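Homocitrate synthase (Sulfolobus acidocaldarius, PDB 6KTQ) catalyses the aldol-type condensation of acetyl-CoA with 2-oxoglutarate to homocitrate, the first step of lysine biosynthesis by the alpha-aminoadipate pathway. Local coordinates at residues R344-D349 with K354-D359; A174-L179 with R209-D214. All blocks are in the same frame, centred on the assembly; numbering follows the deposited sequence.

Overall arrangement
Contact 2 comes first along the chain, and closes before contact 1 opens. It joins the first turn of helix 176-189 to helix 205-218, two neighbouring outer helices of the catalytic TIM barrel, which follow the parallel barrel strands 163-169 and 193-198. Contact 1 lies in the homocitrate synthase post-HMGL range, where strand 345-346 and the residues after it pack on helix 354-364. The two centres are about 51 Å apart and the nearest atoms about 32 Å apart, on opposite sides of the chain's centre, with no strand or helix in common. The contacts thus sample two distant regions, the barrel that holds zinc and 2-oxoglutarate and the post-HMGL region that follows it.

Contact 1 of 2, residues R344-D349 with K354-D359; sequences RDYVID and KHAVKD
The ring of Tyr346 reaches over the first turns of helix 354-364, its CE1 lying 4.3 Å from Ala356 CB and its hydroxyl meeting the carboxylate of Asp359. That hydroxyl donates a hydrogen bond, Tyr346 OH to Asp359 OD2 at 2.6 Å, and the acceptor uses the anti lone pair, the one turned away from the other carboxylate oxygen. Asp359 OD2 lies at the edge of the ring, in its plane, and is also 3.3 Å from Tyr346 CE2, although ring and carboxylate are inclined by 52°. Two torsions bring the groups together: Tyr346 carries CG between its backbone N and carbonyl carbon (chi1 65°), while Asp359 swings CG anti to its own N (chi1 -178°). Ala356 lies about one turn before Asp359, and its carbonyl oxygen, Ala356 O, comes within 3.3 Å of Tyr346 OH.

Two residues on, Ile348 points to the same side of the extended chain. Ile348 CD1 lies 4.2 Å from Ala356 O, and Ile348 CG2 makes a looser apolar contact of 4.5 Å with Val357 CG2. The backbones are nearest at this pair, with 7.5 Å between Ile348 CA and Val357 CA. Helix 319-327 adds Val322 against both Tyr346 and Ala356, and helix 370-381 places Ile380 against Ile348 and Val357. Strand 345-346 pairs in parallel with 315-316, and helix 319-327 lies in the connection between them, so the contact belongs to a small alpha/beta unit of the homocitrate synthase post-HMGL domain, its short strand pair packed against helices.

Contact 2 of 2, residues A174-L179 with R209-D214; sequences ADYQYL and RELFKD. With SO4 (sulfate ion), chain J.
A very short hydrogen bond, 2.4 Å from Tyr176 OH to Asp214 OD2, bridges the two helices; so small a value is doubtful as an exact length. The acceptor sits at the edge of the ring, in its plane, while ring and carboxylate planes are 41° apart. The other carboxylate oxygen, OD1, forms a salt bridge with Arg218, one turn further along the helix, which would limit rotation of the group. Tyr176 extends across the gap with CG anti to its backbone N (chi1 -169°), and Leu211 slides past it in the opposite direction, bringing Leu211 CD1 to 3.5 Å from Tyr176 CE1.

These are consecutive outer helices of a TIM barrel, and Leu211 also rests on Ile196 of the strand between them. The nearest CA atoms, of Tyr176 and Leu211, are 9.6 Å apart, and the contact is made by side chains. Asp175 is the N-cap of the first helix: Asp175 OD1 accepts from Tyr178 N at 2.9 Å.

On helix 205-218, Arg209 NH1 donates to sulfate O2 at 3.0 Å, nearly straight at 164°, and Lys213 NZ reaches sulfate O3 at 3.1 Å. Arg209 NH2 of the second subunit binds the same sulfate, which probably came from the crystallisation liquor, and the two Arg209 side chains pack together. An alanine here, present in both subunits, would probably leave Lys213 to hold the sulfate without either guanidinium and abolish the Arg209-Arg209 packing between the chains.

Contact 1 of 2, residues R344-D349 with K354-D359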
ATOM      1  N   ARG A 344      15.157 -32.358  -9.596  1.00 27.16           N
ATOM      2  CA  ARG A 344      14.538 -33.058  -8.492  1.00 28.21           C
ATOM      3  C   ARG A 344      15.158 -34.433  -8.378  1.00 30.09           C
ATOM      4  O   ARG A 344      15.883 -34.898  -9.271  1.00 26.74           O
ATOM      5  CB  ARG A 344      13.023 -33.192  -8.707  1.00 29.86           C
ATOM      6  CG  ARG A 344      12.605 -34.171  -9.821  1.00 30.04           C
ATOM      7  CD  ARG A 344      11.087 -34.220  -9.970  1.00 30.98           C
ATOM      8  NE  ARG A 344      10.577 -32.881 -10.221  1.00 30.45           N
ATOM      9  CZ  ARG A 344      10.552 -32.292 -11.410  1.00 31.99           C
ATOM     10  NH1 ARG A 344      10.952 -32.962 -12.494  1.00 32.32           N
ATOM     11  NH2 ARG A 344      10.107 -31.035 -11.530  1.00 29.10           N
ATOM     12  N   ASP A 345      14.879 -35.074  -7.262  1.00 27.81           N
ATOM     13  CA  ASP A 345      15.293 -36.437  -7.060  1.00 29.33           C
ATOM     14  C   ASP A 345      14.297 -37.025  -6.081  1.00 28.57           C
ATOM     15  O   ASP A 345      13.468 -36.299  -5.514  1.00 26.96           O
ATOM     16  CB  ASP A 345      16.729 -36.458  -6.510  1.00 30.26           C
ATOM     17  CG  ASP A 345      17.408 -37.822  -6.634  1.00 34.01           C
ATOM     18  OD1 ASP A 345      16.869 -38.743  -7.271  1.00 29.91           O
ATOM     19  OD2 ASP A 345      18.500 -37.969  -6.071  1.00 40.29           O
ATOM     20  N   TYR A 346      14.362 -38.337  -5.890  1.00 27.28           N
ATOM     21  CA  TYR A 346      13.662 -38.954  -4.800  1.00 28.11           C
ATOM     22  C   TYR A 346      14.490 -40.060  -4.161  1.00 26.24           C
ATOM     23  O   TYR A 346      15.392 -40.608  -4.778  1.00 25.13           O
ATOM     24  CB  TYR A 346      12.269 -39.411  -5.213  1.00 32.59           C
ATOM     25  CG  TYR A 346      12.237 -40.492  -6.243  1.00 32.83           C
ATOM     26  CD1 TYR A 346      12.393 -41.837  -5.869  1.00 36.78           C
ATOM     27  CD2 TYR A 346      12.044 -40.195  -7.574  1.00 32.48           C
ATOM     28  CE1 TYR A 346      12.361 -42.863  -6.819  1.00 38.46           C
ATOM     29  CE2 TYR A 346      12.008 -41.209  -8.538  1.00 35.30           C
ATOM     30  CZ  TYR A 346      12.175 -42.547  -8.152  1.00 37.33           C
ATOM     31  OH  TYR A 346      12.172 -43.560  -9.087  1.00 37.71           O
ATOM     32  N   VAL A 347      14.203 -40.357  -2.906  1.00 24.88           N
ATOM     33  CA  VAL A 347      14.942 -41.390  -2.187  1.00 25.84           C
ATOM     34  C   VAL A 347      13.999 -42.561  -1.927  1.00 24.61           C
ATOM     35  O   VAL A 347      12.796 -42.384  -1.984  1.00 26.75           O
ATOM     36  CB  VAL A 347      15.557 -40.893  -0.854  1.00 26.15           C
ATOM     37  CG1 VAL A 347      16.721 -39.949  -1.110  1.00 30.24           C
ATOM     38  CG2 VAL A 347      14.520 -40.241   0.045  1.00 26.25           C
ATOM     39  N   ILE A 348      14.563 -43.735  -1.613  1.00 23.65           N
ATOM     40  CA  ILE A 348      13.775 -44.922  -1.316  1.00 24.25           C
ATOM     41  C   ILE A 348      14.218 -45.533   0.000  1.00 22.93           C
ATOM     42  O   ILE A 348      15.383 -45.858   0.176  1.00 23.75           O
ATOM     43  CB  ILE A 348      13.866 -45.956  -2.457  1.00 26.89           C
ATOM     44  CG1 ILE A 348      13.127 -45.424  -3.676  1.00 28.95           C
ATOM     45  CG2 ILE A 348      13.267 -47.307  -2.038  1.00 26.38           C
ATOM     46  CD1 ILE A 348      13.377 -46.234  -4.909  1.00 33.09           C
ATOM     47  N   ASP A 349      13.271 -45.660   0.922  1.00 23.33           N
ATOM     48  CA  ASP A 349      13.470 -46.321   2.204  1.00 22.83           C
ATOM     49  C   ASP A 349      12.131 -46.909   2.624  1.00 22.43           C
ATOM     50  O   ASP A 349      11.250 -47.038   1.780  1.00 22.25           O
ATOM     51  CB  ASP A 349      14.093 -45.362   3.231  1.00 25.75           C
ATOM     52  CG  ASP A 349      13.186 -44.200   3.631  1.00 28.07           C
ATOM     53  OD1 ASP A 349      11.962 -44.195   3.301  1.00 26.96           O
ATOM     54  OD2 ASP A 349      13.750 -43.295   4.330  1.00 29.89           O
ATOM     55  N   LYS A 354       4.835 -48.418  -4.195  1.00 29.17           N
ATOM     56  CA  LYS A 354       4.978 -49.176  -5.445  1.00 30.17           C
ATOM     57  C   LYS A 354       5.323 -48.293  -6.654  1.00 28.08           C
ATOM     58  O   LYS A 354       6.216 -48.649  -7.445  1.00 26.15           O
ATOM     59  CB  LYS A 354       3.720 -50.051  -5.642  1.00 36.93           C
ATOM     60  CG  LYS A 354       2.977 -49.944  -6.954  1.00 43.90           C
ATOM     61  CD  LYS A 354       1.569 -50.546  -6.889  1.00 47.99           C
ATOM     62  CE  LYS A 354       0.480 -49.471  -7.072  1.00 51.50           C
ATOM     63  NZ  LYS A 354       0.502 -48.330  -6.088  1.00 46.07           N
ATOM     64  N   HIS A 355       4.689 -47.127  -6.787  1.00 23.87           N
ATOM     65  CA  HIS A 355       5.006 -46.238  -7.925  1.00 27.53           C
ATOM     66  C   HIS A 355       6.460 -45.775  -7.938  1.00 26.37           C
ATOM     67  O   HIS A 355       7.096 -45.714  -9.005  1.00 27.74           O
ATOM     68  CB  HIS A 355       4.028 -45.047  -8.012  1.00 28.81           C
ATOM     69  CG  HIS A 355       2.603 -45.460  -8.243  1.00 33.11           C
ATOM     70  ND1 HIS A 355       2.171 -46.031  -9.426  1.00 36.13           N
ATOM     71  CD2 HIS A 355       1.516 -45.401  -7.441  1.00 34.45           C
ATOM     72  CE1 HIS A 355       0.885 -46.312  -9.337  1.00 34.63           C
ATOM     73  NE2 HIS A 355       0.459 -45.925  -8.146  1.00 36.29           N
ATOM     74  N   ALA A 356       6.992 -45.444  -6.766  1.00 25.73           N
ATOM     75  CA  ALA A 356       8.364 -44.989  -6.666  1.00 26.09           C
ATOM     76  C   ALA A 356       9.317 -46.123  -6.997  1.00 26.84           C
ATOM     77  O   ALA A 356      10.284 -45.933  -7.735  1.00 24.97           O
ATOM     78  CB  ALA A 356       8.653 -44.487  -5.268  1.00 26.08           C
ATOM     79  N   VAL A 357       9.048 -47.299  -6.433  1.00 26.72           N
ATOM     80  CA  VAL A 357       9.928 -48.455  -6.673  1.00 26.53           C
ATOM     81  C   VAL A 357       9.882 -48.839  -8.166  1.00 26.03           C
ATOM     82  O   VAL A 357      10.944 -49.024  -8.795  1.00 25.35           O
ATOM     83  CB  VAL A 357       9.577 -49.618  -5.725  1.00 26.43           C
ATOM     84  CG1 VAL A 357      10.276 -50.885  -6.144  1.00 27.15           C
ATOM     85  CG2 VAL A 357       9.957 -49.264  -4.293  1.00 26.32           C
ATOM     86  N   LYS A 358       8.679 -48.885  -8.755  1.00 26.45           N
ATOM     87  CA  LYS A 358       8.536 -49.164 -10.185  1.00 28.71           C
ATOM     88  C   LYS A 358       9.307 -48.176 -11.016  1.00 27.80           C
ATOM     89  O   LYS A 358       9.999 -48.568 -11.963  1.00 26.98           O
ATOM     90  CB  LYS A 358       7.074 -49.140 -10.659  1.00 32.52           C
ATOM     91  CG  LYS A 358       6.272 -50.365 -10.301  1.00 37.59           C
ATOM     92  CD  LYS A 358       4.874 -50.370 -10.941  1.00 41.50           C
ATOM     93  CE  LYS A 358       3.960 -51.371 -10.230  1.00 46.49           C
ATOM     94  NZ  LYS A 358       3.016 -52.094 -11.138  1.00 52.15           N
ATOM     95  N   ASP A 359       9.193 -46.890 -10.675  1.00 26.12           N
ATOM     96  CA  ASP A 359       9.861 -45.855 -11.457  1.00 27.08           C
ATOM     97  C   ASP A 359      11.383 -46.014 -11.451  1.00 26.68           C
ATOM     98  O   ASP A 359      12.013 -45.857 -12.485  1.00 26.25           O
ATOM     99  CB  ASP A 359       9.498 -44.454 -10.970  1.00 27.54           C
ATOM    100  CG  ASP A 359      10.139 -43.388 -11.811  1.00 29.39           C
ATOM    101  OD1 ASP A 359       9.726 -43.236 -12.961  1.00 31.17           O
ATOM    102  OD2 ASP A 359      11.092 -42.763 -11.355  1.00 32.41           O
TER

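Contact 2 of 2, residues A174-L179 with R209-D214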
ATOM      1  N   ALA A 174      14.744   0.537  19.981  1.00 27.28           N
ATOM      2  CA  ALA A 174      14.940   1.923  20.336  1.00 28.92           C
ATOM      3  C   ALA A 174      13.613   2.627  20.549  1.00 31.41           C
ATOM      4  O   ALA A 174      12.590   2.224  20.012  1.00 28.04           O
ATOM      5  CB  ALA A 174      15.714   2.644  19.252  1.00 28.61           C
ATOM      6  N   ASP A 175      13.667   3.712  21.313  1.00 30.39           N
ATOM      7  CA  ASP A 175      12.533   4.639  21.431  1.00 30.96           C
ATOM      8  C   ASP A 175      12.204   5.171  20.035  1.00 28.67           C
ATOM      9  O   ASP A 175      13.056   5.746  19.371  1.00 30.06           O
ATOM     10  CB  ASP A 175      12.912   5.790  22.375  1.00 32.19           C
ATOM     11  CG  ASP A 175      11.765   6.790  22.552  1.00 34.42           C
ATOM     12  OD1 ASP A 175      11.462   7.556  21.606  1.00 36.78           O
ATOM     13  OD2 ASP A 175      11.134   6.730  23.602  1.00 37.14           O
ATOM     14  N   TYR A 176      10.984   4.950  19.563  1.00 28.66           N
ATOM     15  CA  TYR A 176      10.630   5.320  18.207  1.00 30.34           C
ATOM     16  C   TYR A 176      10.681   6.838  17.928  1.00 30.34           C
ATOM     17  O   TYR A 176      11.102   7.269  16.857  1.00 28.44           O
ATOM     18  CB  TYR A 176       9.258   4.756  17.837  1.00 30.88           C
ATOM     19  CG  TYR A 176       8.956   4.881  16.369  1.00 31.63           C
ATOM     20  CD1 TYR A 176       9.781   4.294  15.424  1.00 32.25           C
ATOM     21  CD2 TYR A 176       7.830   5.575  15.912  1.00 31.42           C
ATOM     22  CE1 TYR A 176       9.517   4.431  14.074  1.00 32.93           C
ATOM     23  CE2 TYR A 176       7.556   5.702  14.557  1.00 30.63           C
ATOM     24  CZ  TYR A 176       8.385   5.125  13.646  1.00 30.96           C
ATOM     25  OH  TYR A 176       8.125   5.232  12.292  1.00 31.90           O
ATOM     26  N   GLN A 177      10.263   7.635  18.899  1.00 32.07           N
ATOM     27  CA  GLN A 177      10.417   9.076  18.795  1.00 36.41           C
ATOM     28  C   GLN A 177      11.873   9.460  18.601  1.00 34.12           C
ATOM     29  O   GLN A 177      12.195  10.331  17.793  1.00 33.88           O
ATOM     30  CB  GLN A 177       9.894   9.768  20.050  1.00 42.17           C
ATOM     31  CG  GLN A 177       9.216  11.076  19.728  1.00 51.47           C
ATOM     32  CD  GLN A 177       8.017  10.853  18.834  1.00 57.02           C
ATOM     33  OE1 GLN A 177       7.781  11.602  17.876  1.00 64.95           O
ATOM     34  NE2 GLN A 177       7.267   9.792  19.121  1.00 57.47           N
ATOM     35  N   TYR A 178      12.755   8.811  19.353  1.00 31.68           N
ATOM     36  CA  TYR A 178      14.184   9.086  19.216  1.00 32.75           C
ATOM     37  C   TYR A 178      14.689   8.649  17.859  1.00 30.37           C
ATOM     38  O   TYR A 178      15.391   9.395  17.182  1.00 30.44           O
ATOM     39  CB  TYR A 178      14.983   8.423  20.333  1.00 32.43           C
ATOM     40  CG  TYR A 178      16.455   8.771  20.275  1.00 34.12           C
ATOM     41  CD1 TYR A 178      16.900  10.112  20.393  1.00 33.03           C
ATOM     42  CD2 TYR A 178      17.412   7.778  20.130  1.00 32.00           C
ATOM     43  CE1 TYR A 178      18.244  10.421  20.342  1.00 33.19           C
ATOM     44  CE2 TYR A 178      18.752   8.081  20.095  1.00 33.05           C
ATOM     45  CZ  TYR A 178      19.177   9.393  20.203  1.00 33.47           C
ATOM     46  OH  TYR A 178      20.532   9.656  20.162  1.00 30.97           O
ATOM     47  N   LEU A 179      14.303   7.446  17.432  1.00 30.14           N
ATOM     48  CA  LEU A 179      14.651   6.998  16.084  1.00 31.31           C
ATOM     49  C   LEU A 179      14.295   8.038  15.018  1.00 29.93           C
ATOM     50  O   LEU A 179      15.075   8.293  14.105  1.00 30.18           O
ATOM     51  CB  LEU A 179      13.987   5.646  15.771  1.00 31.77           C
ATOM     52  CG  LEU A 179      14.256   5.090  14.377  1.00 34.05           C
ATOM     53  CD1 LEU A 179      15.742   4.919  14.137  1.00 34.66           C
ATOM     54  CD2 LEU A 179      13.521   3.768  14.205  1.00 33.32           C
ATOM     55  N   ARG A 209       6.353  -4.235   8.440  1.00 26.00           N
ATOM     56  CA  ARG A 209       5.727  -3.562   7.309  1.00 26.59           C
ATOM     57  C   ARG A 209       5.239  -2.156   7.662  1.00 26.52           C
ATOM     58  O   ARG A 209       5.450  -1.201   6.900  1.00 24.16           O
ATOM     59  CB  ARG A 209       4.550  -4.395   6.797  1.00 30.99           C
ATOM     60  CG  ARG A 209       3.863  -3.778   5.584  1.00 34.43           C
ATOM     61  CD  ARG A 209       2.563  -4.487   5.251  1.00 38.11           C
ATOM     62  NE  ARG A 209       1.594  -3.560   4.663  1.00 46.84           N
ATOM     63  CZ  ARG A 209       0.887  -2.658   5.357  1.00 49.93           C
ATOM     64  NH1 ARG A 209       0.042  -1.854   4.710  1.00 53.66           N
ATOM     65  NH2 ARG A 209       1.022  -2.534   6.691  1.00 49.46           N
ATOM     66  N   GLU A 210       4.623  -2.067   8.827  1.00 25.33           N
ATOM     67  CA  GLU A 210       4.116  -0.829   9.380  1.00 29.99           C
ATOM     68  C   GLU A 210       5.238   0.136   9.620  1.00 30.98           C
ATOM     69  O   GLU A 210       5.100   1.326   9.346  1.00 28.84           O
ATOM     70  CB  GLU A 210       3.424  -1.091  10.719  1.00 29.87           C
ATOM     71  CG  GLU A 210       2.116  -1.833  10.584  1.00 30.01           C
ATOM     72  CD  GLU A 210       1.598  -2.376  11.891  1.00 33.91           C
ATOM     73  OE1 GLU A 210       2.216  -2.176  12.965  1.00 37.21           O
ATOM     74  OE2 GLU A 210       0.557  -3.040  11.842  1.00 40.61           O
ATOM     75  N   LEU A 211       6.339  -0.380  10.160  1.00 28.41           N
ATOM     76  CA  LEU A 211       7.492   0.450  10.499  1.00 27.23           C
ATOM     77  C   LEU A 211       8.031   1.116   9.245  1.00 27.22           C
ATOM     78  O   LEU A 211       8.224   2.337   9.194  1.00 27.82           O
ATOM     79  CB  LEU A 211       8.570  -0.390  11.212  1.00 27.11           C
ATOM     80  CG  LEU A 211       9.953   0.248  11.428  1.00 27.52           C
ATOM     81  CD1 LEU A 211       9.875   1.472  12.307  1.00 28.81           C
ATOM     82  CD2 LEU A 211      10.924  -0.762  12.035  1.00 28.06           C
ATOM     83  N   PHE A 212       8.235   0.336   8.201  1.00 26.89           N
ATOM     84  CA  PHE A 212       8.788   0.882   6.974  1.00 27.00           C
ATOM     85  C   PHE A 212       7.802   1.738   6.171  1.00 30.37           C
ATOM     86  O   PHE A 212       8.216   2.669   5.472  1.00 27.47           O
ATOM     87  CB  PHE A 212       9.382  -0.229   6.124  1.00 28.70           C
ATOM     88  CG  PHE A 212      10.742  -0.655   6.603  1.00 27.16           C
ATOM     89  CD1 PHE A 212      10.868  -1.572   7.619  1.00 28.29           C
ATOM     90  CD2 PHE A 212      11.884  -0.088   6.063  1.00 28.12           C
ATOM     91  CE1 PHE A 212      12.126  -1.944   8.095  1.00 26.46           C
ATOM     92  CE2 PHE A 212      13.136  -0.447   6.513  1.00 28.14           C
ATOM     93  CZ  PHE A 212      13.255  -1.379   7.537  1.00 28.41           C
ATOM     94  N   LYS A 213       6.521   1.389   6.234  1.00 29.69           N
ATOM     95  CA  LYS A 213       5.488   2.230   5.637  1.00 32.80           C
ATOM     96  C   LYS A 213       5.544   3.616   6.294  1.00 30.67           C
ATOM     97  O   LYS A 213       5.594   4.615   5.604  1.00 33.45           O
ATOM     98  CB  LYS A 213       4.120   1.596   5.851  1.00 36.80           C
ATOM     99  CG  LYS A 213       3.039   2.013   4.890  1.00 42.36           C
ATOM    100  CD  LYS A 213       1.863   1.043   5.021  1.00 47.27           C
ATOM    101  CE  LYS A 213       0.530   1.732   4.798  1.00 50.35           C
ATOM    102  NZ  LYS A 213       0.475   2.276   3.415  1.00 55.76           N
ATOM    103  N   ASP A 214       5.547   3.652   7.619  1.00 29.61           N
ATOM    104  CA  ASP A 214       5.643   4.915   8.360  1.00 30.70           C
ATOM    105  C   ASP A 214       6.915   5.693   8.030  1.00 33.08           C
ATOM    106  O   ASP A 214       6.834   6.856   7.618  1.00 31.49           O
ATOM    107  CB  ASP A 214       5.509   4.691   9.856  1.00 30.83           C
ATOM    108  CG  ASP A 214       5.353   5.995  10.636  1.00 34.95           C
ATOM    109  OD1 ASP A 214       4.505   6.818  10.272  1.00 34.68           O
ATOM    110  OD2 ASP A 214       6.058   6.198  11.628  1.00 34.34           O
TER
HETATM  111  S   SO4 J 401      -0.696  -0.787   1.423  1.00 74.46           S
HETATM  112  O1  SO4 J 401      -0.968  -0.680  -0.030  1.00 76.02           O
HETATM  113  O2  SO4 J 401      -0.803  -2.195   1.867  1.00 76.33           O
HETATM  114  O3  SO4 J 401       0.672  -0.297   1.671  1.00 79.28           O
HETATM  115  O4  SO4 J 401      -1.638   0.055   2.200  1.00 72.84           O